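PDB 5D66: uncharacterized protein from Acinetobacter baumannii, which is of unknown function but folds as an ankyrin repeat domain, a scaffold that in many relatives mediates protein-protein binding. Local coordinates for residues Y5-A10 against H21-K26. Sequence-based numbering, arbitrary orientation.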
# COMPACT_ATOMS: atom_id res chain seq x y z
N TYR A 5 -8.02 -8.06 25.80
CA TYR A 5 -7.31 -7.01 25.02
C TYR A 5 -8.31 -5.91 24.69
O TYR A 5 -8.80 -5.79 23.57
CB TYR A 5 -6.72 -7.69 23.80
CG TYR A 5 -5.59 -8.63 24.17
CD1 TYR A 5 -4.39 -8.17 24.71
CD2 TYR A 5 -5.74 -10.00 24.04
CE1 TYR A 5 -3.38 -9.04 25.07
CE2 TYR A 5 -4.73 -10.90 24.40
CZ TYR A 5 -3.54 -10.42 24.90
OH TYR A 5 -2.51 -11.24 25.24
N PRO A 6 -8.65 -5.08 25.68
CA PRO A 6 -9.72 -4.12 25.48
C PRO A 6 -9.42 -3.01 24.48
O PRO A 6 -10.35 -2.47 23.86
CB PRO A 6 -9.99 -3.60 26.90
CG PRO A 6 -8.75 -3.80 27.59
CD PRO A 6 -8.16 -5.07 27.06
N LEU A 7 -8.16 -2.61 24.33
CA LEU A 7 -7.83 -1.57 23.38
C LEU A 7 -8.13 -2.03 21.94
O LEU A 7 -8.64 -1.28 21.13
CB LEU A 7 -6.39 -1.14 23.50
CG LEU A 7 -5.98 0.04 22.62
CD1 LEU A 7 -6.72 1.33 22.97
CD2 LEU A 7 -4.50 0.29 22.67
N HIS A 8 -7.85 -3.31 21.69
CA HIS A 8 -8.06 -3.90 20.38
C HIS A 8 -9.55 -3.91 20.05
O HIS A 8 -9.95 -3.61 18.92
CB HIS A 8 -7.48 -5.28 20.32
CG HIS A 8 -5.98 -5.30 20.51
ND1 HIS A 8 -5.39 -5.05 21.73
CD2 HIS A 8 -4.97 -5.56 19.63
CE1 HIS A 8 -4.09 -5.14 21.58
NE2 HIS A 8 -3.81 -5.41 20.31
N MSE A 9 -10.38 -4.29 21.02
CA MSE A 9 -11.83 -4.31 20.78
C MSE A 9 -12.34 -2.89 20.53
O MSE A 9 -13.17 -2.64 19.64
CB MSE A 9 -12.57 -4.92 21.97
CG MSE A 9 -14.12 -5.01 21.70
SE MSE A 9 -14.56 -6.43 20.37
CE MSE A 9 -15.15 -5.61 18.80
N ALA A 10 -11.86 -1.94 21.31
CA ALA A 10 -12.27 -0.54 21.13
C ALA A 10 -11.87 -0.04 19.73
O ALA A 10 -12.65 0.61 19.05
CB ALA A 10 -11.70 0.33 22.21
N HIS A 21 -10.02 6.71 26.96
CA HIS A 21 -9.92 6.28 28.33
C HIS A 21 -8.80 5.23 28.52
O HIS A 21 -8.00 5.32 29.45
CB HIS A 21 -11.24 5.70 28.77
CG HIS A 21 -11.20 5.13 30.15
ND1 HIS A 21 -11.03 5.91 31.27
CD2 HIS A 21 -11.31 3.86 30.58
CE1 HIS A 21 -11.02 5.14 32.34
NE2 HIS A 21 -11.19 3.89 31.95
N ILE A 22 -8.74 4.23 27.67
CA ILE A 22 -7.69 3.21 27.79
C ILE A 22 -6.31 3.84 27.65
O ILE A 22 -5.40 3.50 28.44
CB ILE A 22 -7.91 2.08 26.83
CG1 ILE A 22 -9.20 1.35 27.18
CG2 ILE A 22 -6.72 1.11 26.87
CD1 ILE A 22 -9.70 0.38 26.13
N LEU A 23 -6.15 4.76 26.71
CA LEU A 23 -4.83 5.34 26.48
C LEU A 23 -4.36 6.14 27.71
O LEU A 23 -3.16 6.20 28.00
CB LEU A 23 -4.83 6.21 25.23
CG LEU A 23 -4.98 5.48 23.90
CD1 LEU A 23 -4.90 6.48 22.79
CD2 LEU A 23 -3.96 4.37 23.70
N SER A 24 -5.31 6.70 28.46
CA SER A 24 -4.99 7.44 29.69
C SER A 24 -4.33 6.59 30.79
O SER A 24 -3.73 7.14 31.69
CB SER A 24 -6.25 8.13 30.23
OG SER A 24 -7.03 7.21 30.99
N GLN A 25 -4.42 5.27 30.67
CA GLN A 25 -3.76 4.35 31.59
C GLN A 25 -2.26 4.24 31.37
O GLN A 25 -1.57 3.65 32.21
CB GLN A 25 -4.43 3.00 31.53
CG GLN A 25 -5.89 3.10 31.97
CD GLN A 25 -6.77 1.95 31.56
OE1 GLN A 25 -6.38 1.08 30.76
NE2 GLN A 25 -7.99 1.96 32.06
N LYS A 26 -1.77 4.81 30.29
CA LYS A 26 -0.30 4.91 30.02
C LYS A 26 0.41 3.56 29.88
O LYS A 26 1.61 3.43 30.17
CB LYS A 26 0.41 5.77 31.09
CG LYS A 26 -0.11 7.21 31.19
CD LYS A 26 0.39 7.93 32.47
CE LYS A 26 1.93 7.98 32.57
NZ LYS A 26 2.40 8.67 33.81
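Ile-22 reaches from 21-26 to the backbone of 5-10 with its longer branch: CD1 lies 3.7 Å from Pro-6 O and 3.8 Å from Leu-7 N. With CG1 anti to the carbonyl carbon (chi1 -65°) and the chain extended beyond it, that methyl is carried onto the first helical turn, where the CB atoms of Pro-6 and Ala-10, one turn apart, also border it; Pro-6 CB is 4.1 Å away. The shorter branch serves the side chain of Leu-7, CG2 meeting Leu-7 CD1 at 3.9 Å. Leu-7 CD1 also touches Leu-23 CD2, at 4.2 Å, so one leucine methyl spans two consecutive residues opposite. Helices 6-12 and 16-23 form the helix pair at the N-terminal end of the ankyrin stack, and the nearest CA atoms of the two segments, those of Leu-7 and Ile-22, are 6.5 Å apart. The side chain of Leu-7 also touches Ala-39 of helix 39-45, so it packs against the following helix pair as well. No hydrogen bond crosses between the segments. Ser-24 OG donates a hydrogen bond to His-21 O at 2.6 Å, while Lys-26, the last residue of a type I turn from Leu-23, has positive phi (63°).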